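Local coordinates for protein acetylornithine aminotransferase (PDB 2EH6) that transfers the amino group of N(2)-acetyl-L-ornithine to 2-oxoglutarate with pyridoxal 5'-phosphate as cofactor, in arginine biosynthesis, at residues 48-62 against 274-287. Numbering follows the deposited sequence.
Sequences KLTEALKEQVEKLLH and NPLACRAGTVVVDE
Helices 48-59 and 275-287 of this class-III aminotransferase pack antiparallel, tied by a salt bridge between R279 and E55. Their axes come within 9.4 Å at 158°. With CG anti to the backbone N and a bend at chi2 (71°), R279 lays its guanidinium on helix 48-59. NH1 and NH2 both hold E55 OE1, and NH2 lies 3.0 Å from it on the anti lone pair. NH1 also donates to Q56 OE1 at 3.1 Å, from above that carbonyl plane. A52 O sits over the guanidinium face. With an alanine at R279, E55 would probably lose its charge partner and Q56 OE1 this donor. The Q56 amide is further fixed by NE2, which gives L60 O a nearly straight bond of 2.8 Å (167°). A water donates to P275 O and weakly to Q56 OE1. At the other end, the extended K48 chain passes V283 and forms a salt bridge, NZ to E287 OE2 at 2.7 Å. Y46 OH hydrogen-bonds E287 OE1. On the apolar side, L53 CD2 packs on A280 CB at 4.0 Å, and V57 CG2 meets L276 CD1. P275 CD lies 3.3 Å from L61 O. N274 N-caps its helix through OD1 to A277 N. H62 lies near T270, which binds the cofactor, and its NE2 hydrogen-bonds G36 O of the second subunit. K54 pairs with E58 of that subunit at the dimer interface, while W71 of helix 70-81 covers L60 and P275.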
loop_
_atom_site.group_PDB
_atom_site.type_symbol
_atom_site.label_atom_id
_atom_site.label_comp_id
_atom_site.label_asym_id
_atom_site.label_seq_id
_atom_site.Cartn_x
_atom_site.Cartn_y
_atom_site.Cartn_z
ATOM N N LYS A 48 -6.174 -6.722 -23.988
ATOM C CA LYS A 48 -6.602 -5.350 -23.746
ATOM C C LYS A 48 -5.840 -4.712 -22.586
ATOM O O LYS A 48 -5.456 -3.544 -22.655
ATOM C CB LYS A 48 -8.105 -5.298 -23.474
ATOM C CG LYS A 48 -8.659 -3.887 -23.375
ATOM C CD LYS A 48 -10.160 -3.899 -23.108
ATOM C CE LYS A 48 -10.738 -2.492 -23.081
ATOM N NZ LYS A 48 -12.223 -2.514 -22.927
ATOM N N LEU A 49 -5.617 -5.477 -21.524
ATOM C CA LEU A 49 -4.895 -4.951 -20.369
ATOM C C LEU A 49 -3.435 -4.659 -20.726
ATOM O O LEU A 49 -2.930 -3.569 -20.474
ATOM C CB LEU A 49 -4.968 -5.942 -19.202
ATOM C CG LEU A 49 -4.269 -5.512 -17.902
ATOM C CD1 LEU A 49 -4.788 -4.153 -17.481
ATOM C CD2 LEU A 49 -4.508 -6.547 -16.800
ATOM N N THR A 50 -2.766 -5.635 -21.329
ATOM C CA THR A 50 -1.369 -5.481 -21.716
ATOM C C THR A 50 -1.116 -4.274 -22.610
ATOM O O THR A 50 -0.187 -3.503 -22.372
ATOM C CB THR A 50 -0.861 -6.733 -22.462
ATOM O OG1 THR A 50 -0.855 -7.846 -21.565
ATOM C CG2 THR A 50 0.539 -6.509 -22.991
ATOM N N GLU A 51 -1.930 -4.118 -23.647
ATOM C CA GLU A 51 -1.742 -3.004 -24.566
ATOM C C GLU A 51 -1.954 -1.656 -23.882
ATOM O O GLU A 51 -1.228 -0.707 -24.146
ATOM C CB GLU A 51 -2.670 -3.152 -25.777
ATOM C CG GLU A 51 -2.447 -4.456 -26.557
ATOM C CD GLU A 51 -0.968 -4.748 -26.836
ATOM O OE1 GLU A 51 -0.287 -3.900 -27.457
ATOM O OE2 GLU A 51 -0.487 -5.835 -26.437
ATOM N N ALA A 52 -2.936 -1.579 -22.990
ATOM C CA ALA A 52 -3.208 -0.334 -22.274
ATOM C C ALA A 52 -2.061 0.023 -21.328
ATOM O O ALA A 52 -1.670 1.185 -21.229
ATOM C CB ALA A 52 -4.504 -0.460 -21.485
ATOM N N LEU A 53 -1.522 -0.975 -20.632
ATOM C CA LEU A 53 -0.430 -0.723 -19.696
ATOM C C LEU A 53 0.847 -0.311 -20.420
ATOM O O LEU A 53 1.530 0.624 -20.001
ATOM C CB LEU A 53 -0.182 -1.960 -18.818
ATOM C CG LEU A 53 -1.340 -2.403 -17.907
ATOM C CD1 LEU A 53 -0.908 -3.604 -17.072
ATOM C CD2 LEU A 53 -1.753 -1.258 -16.987
ATOM N N LYS A 54 1.167 -0.999 -21.512
ATOM C CA LYS A 54 2.360 -0.669 -22.277
ATOM C C LYS A 54 2.273 0.763 -22.786
ATOM O O LYS A 54 3.258 1.497 -22.771
ATOM C CB LYS A 54 2.526 -1.647 -23.447
ATOM C CG LYS A 54 3.001 -3.021 -23.005
ATOM C CD LYS A 54 2.863 -4.057 -24.108
ATOM C CE LYS A 54 3.675 -3.694 -25.328
ATOM N NZ LYS A 54 3.556 -4.747 -26.369
ATOM N N GLU A 55 1.085 1.165 -23.221
ATOM C CA GLU A 55 0.883 2.518 -23.722
ATOM C C GLU A 55 1.070 3.521 -22.576
ATOM O O GLU A 55 1.686 4.569 -22.753
ATOM C CB GLU A 55 -0.523 2.640 -24.321
ATOM C CG GLU A 55 -0.663 3.616 -25.490
ATOM C CD GLU A 55 -1.136 4.999 -25.067
ATOM O OE1 GLU A 55 -2.056 5.078 -24.224
ATOM O OE2 GLU A 55 -0.603 6.005 -25.588
ATOM N N GLN A 56 0.552 3.184 -21.397
ATOM C CA GLN A 56 0.658 4.076 -20.243
ATOM C C GLN A 56 2.096 4.204 -19.758
ATOM O O GLN A 56 2.567 5.298 -19.455
ATOM C CB GLN A 56 -0.234 3.573 -19.096
ATOM C CG GLN A 56 -0.414 4.584 -17.962
ATOM C CD GLN A 56 -0.940 5.920 -18.462
ATOM O OE1 GLN A 56 -2.014 5.988 -19.052
ATOM N NE2 GLN A 56 -0.183 6.984 -18.233
ATOM N N VAL A 57 2.795 3.079 -19.679
ATOM C CA VAL A 57 4.179 3.088 -19.231
ATOM C C VAL A 57 5.033 4.037 -20.073
ATOM O O VAL A 57 5.963 4.656 -19.565
ATOM C CB VAL A 57 4.779 1.670 -19.285
ATOM C CG1 VAL A 57 6.286 1.737 -19.215
ATOM C CG2 VAL A 57 4.229 0.838 -18.130
ATOM N N GLU A 58 4.708 4.158 -21.357
ATOM C CA GLU A 58 5.468 5.031 -22.255
ATOM C C GLU A 58 5.188 6.508 -22.027
ATOM O O GLU A 58 6.012 7.360 -22.367
ATOM C CB GLU A 58 5.143 4.719 -23.720
ATOM C CG GLU A 58 5.520 3.333 -24.190
ATOM C CD GLU A 58 5.127 3.098 -25.640
ATOM O OE1 GLU A 58 5.557 3.889 -26.504
ATOM O OE2 GLU A 58 4.386 2.128 -25.912
ATOM N N LYS A 59 4.027 6.802 -21.453
ATOM C CA LYS A 59 3.596 8.179 -21.225
ATOM C C LYS A 59 3.789 8.757 -19.831
ATOM O O LYS A 59 4.428 9.795 -19.662
ATOM C CB LYS A 59 2.114 8.313 -21.577
ATOM C CG LYS A 59 1.768 8.034 -23.028
ATOM C CD LYS A 59 0.254 8.020 -23.225
ATOM C CE LYS A 59 -0.387 9.325 -22.771
ATOM N NZ LYS A 59 -1.874 9.277 -22.882
ATOM N N LEU A 60 3.216 8.093 -18.832
ATOM C CA LEU A 60 3.285 8.601 -17.470
ATOM C C LEU A 60 3.015 7.508 -16.442
ATOM O O LEU A 60 2.023 6.788 -16.538
ATOM C CB LEU A 60 2.237 9.708 -17.326
ATOM C CG LEU A 60 2.277 10.675 -16.158
ATOM C CD1 LEU A 60 3.594 11.434 -16.183
ATOM C CD2 LEU A 60 1.092 11.645 -16.271
ATOM N N LEU A 61 3.888 7.398 -15.447
ATOM C CA LEU A 61 3.715 6.389 -14.408
ATOM C C LEU A 61 3.130 6.962 -13.117
ATOM O O LEU A 61 2.292 6.332 -12.464
ATOM C CB LEU A 61 5.062 5.744 -14.070
ATOM C CG LEU A 61 5.756 4.869 -15.119
ATOM C CD1 LEU A 61 7.103 4.412 -14.569
ATOM C CD2 LEU A 61 4.883 3.676 -15.458
ATOM N N HIS A 62 3.583 8.158 -12.765
ATOM C CA HIS A 62 3.280 8.797 -11.486
ATOM C C HIS A 62 3.473 10.317 -11.545
ATOM O O HIS A 62 4.462 10.824 -12.056
ATOM C CB HIS A 62 4.202 8.196 -10.424
ATOM C CG HIS A 62 4.043 8.952 -9.131
ATOM N ND1 HIS A 62 3.074 8.678 -8.222
ATOM C CD2 HIS A 62 4.823 10.007 -8.644
ATOM C CE1 HIS A 62 3.270 9.546 -7.209
ATOM N NE2 HIS A 62 4.309 10.353 -7.436
ATOM N N ASN A 274 -2.304 6.618 -9.061
ATOM C CA ASN A 274 -1.341 6.917 -10.106
ATOM C C ASN A 274 -1.974 6.478 -11.439
ATOM O O ASN A 274 -2.861 5.629 -11.463
ATOM C CB ASN A 274 -0.036 6.166 -9.820
ATOM C CG ASN A 274 -0.201 4.678 -9.912
ATOM O OD1 ASN A 274 -0.276 4.125 -11.011
ATOM N ND2 ASN A 274 -0.279 4.009 -8.760
ATOM N N PRO A 275 -1.530 7.057 -12.562
ATOM C CA PRO A 275 -2.096 6.696 -13.869
ATOM C C PRO A 275 -1.963 5.239 -14.321
ATOM O O PRO A 275 -2.775 4.764 -15.112
ATOM C CB PRO A 275 -1.416 7.681 -14.828
ATOM C CG PRO A 275 -0.110 7.982 -14.145
ATOM C CD PRO A 275 -0.517 8.118 -12.699
ATOM N N LEU A 276 -0.964 4.523 -13.815
ATOM C CA LEU A 276 -0.792 3.130 -14.211
ATOM C C LEU A 276 -1.874 2.257 -13.573
ATOM O O LEU A 276 -2.502 1.433 -14.239
ATOM C CB LEU A 276 0.594 2.632 -13.803
ATOM C CG LEU A 276 0.991 1.268 -14.377
ATOM C CD1 LEU A 276 1.120 1.379 -15.888
ATOM C CD2 LEU A 276 2.301 0.808 -13.764
ATOM N N ALA A 277 -2.092 2.447 -12.277
ATOM C CA ALA A 277 -3.102 1.690 -11.549
ATOM C C ALA A 277 -4.500 2.000 -12.086
ATOM O O ALA A 277 -5.339 1.106 -12.244
ATOM C CB ALA A 277 -3.031 2.035 -10.058
ATOM N N CYS A 278 -4.755 3.271 -12.359
ATOM C CA CYS A 278 -6.063 3.670 -12.864
ATOM C C CYS A 278 -6.331 3.162 -14.278
ATOM O O CYS A 278 -7.464 2.847 -14.622
ATOM C CB CYS A 278 -6.210 5.190 -12.795
ATOM S SG CYS A 278 -6.373 5.823 -11.087
ATOM N N ARG A 279 -5.288 3.072 -15.097
ATOM C CA ARG A 279 -5.461 2.574 -16.460
ATOM C C ARG A 279 -5.856 1.099 -16.361
ATOM O O ARG A 279 -6.719 0.616 -17.098
ATOM C CB ARG A 279 -4.151 2.730 -17.241
ATOM C CG ARG A 279 -4.232 2.407 -18.735
ATOM C CD ARG A 279 -5.018 3.457 -19.525
ATOM N NE ARG A 279 -5.006 3.176 -20.962
ATOM C CZ ARG A 279 -4.066 3.589 -21.814
ATOM N NH1 ARG A 279 -3.040 4.321 -21.394
ATOM N NH2 ARG A 279 -4.148 3.260 -23.098
ATOM N N ALA A 280 -5.232 0.386 -15.429
ATOM C CA ALA A 280 -5.529 -1.024 -15.227
ATOM C C ALA A 280 -6.961 -1.189 -14.743
ATOM O O ALA A 280 -7.728 -1.989 -15.289
ATOM C CB ALA A 280 -4.560 -1.624 -14.213
ATOM N N GLY A 281 -7.316 -0.426 -13.712
ATOM C CA GLY A 281 -8.657 -0.505 -13.162
ATOM C C GLY A 281 -9.729 -0.180 -14.185
ATOM O O GLY A 281 -10.792 -0.794 -14.190
ATOM N N THR A 282 -9.459 0.793 -15.047
ATOM C CA THR A 282 -10.426 1.173 -16.066
ATOM C C THR A 282 -10.687 0.018 -17.026
ATOM O O THR A 282 -11.827 -0.230 -17.424
ATOM C CB THR A 282 -9.939 2.392 -16.865
ATOM O OG1 THR A 282 -9.958 3.546 -16.018
ATOM C CG2 THR A 282 -10.838 2.639 -18.063
ATOM N N VAL A 283 -9.627 -0.692 -17.399
ATOM C CA VAL A 283 -9.767 -1.821 -18.305
ATOM C C VAL A 283 -10.521 -2.954 -17.618
ATOM O O VAL A 283 -11.456 -3.528 -18.179
ATOM C CB VAL A 283 -8.387 -2.347 -18.771
ATOM C CG1 VAL A 283 -8.568 -3.623 -19.568
ATOM C CG2 VAL A 283 -7.679 -1.298 -19.621
ATOM N N VAL A 284 -10.114 -3.274 -16.397
ATOM C CA VAL A 284 -10.749 -4.346 -15.641
ATOM C C VAL A 284 -12.235 -4.095 -15.395
ATOM O O VAL A 284 -13.068 -4.980 -15.589
ATOM C CB VAL A 284 -10.043 -4.552 -14.285
ATOM C CG1 VAL A 284 -10.831 -5.533 -13.427
ATOM C CG2 VAL A 284 -8.626 -5.067 -14.517
ATOM N N VAL A 285 -12.577 -2.889 -14.965
ATOM C CA VAL A 285 -13.975 -2.589 -14.701
ATOM C C VAL A 285 -14.848 -2.744 -15.947
ATOM O O VAL A 285 -15.936 -3.313 -15.868
ATOM C CB VAL A 285 -14.131 -1.180 -14.100
ATOM C CG1 VAL A 285 -15.607 -0.802 -14.026
ATOM C CG2 VAL A 285 -13.520 -1.166 -12.689
ATOM N N ASP A 286 -14.376 -2.263 -17.091
ATOM C CA ASP A 286 -15.153 -2.392 -18.320
ATOM C C ASP A 286 -15.293 -3.853 -18.730
ATOM O O ASP A 286 -16.383 -4.306 -19.090
ATOM C CB ASP A 286 -14.506 -1.611 -19.468
ATOM C CG ASP A 286 -14.625 -0.111 -19.295
ATOM O OD1 ASP A 286 -15.490 0.329 -18.507
ATOM O OD2 ASP A 286 -13.864 0.626 -19.959
ATOM N N GLU A 287 -14.191 -4.594 -18.673
ATOM C CA GLU A 287 -14.218 -6.002 -19.053
ATOM C C GLU A 287 -15.032 -6.857 -18.099
ATOM O O GLU A 287 -15.784 -7.732 -18.525
ATOM C CB GLU A 287 -12.793 -6.554 -19.147
ATOM C CG GLU A 287 -11.955 -5.889 -20.227
ATOM C CD GLU A 287 -12.566 -6.052 -21.606
ATOM O OE1 GLU A 287 -12.730 -7.207 -22.046
ATOM O OE2 GLU A 287 -12.885 -5.029 -22.248
HETATM O O HOH W 1 -4.514 6.394 -16.660
#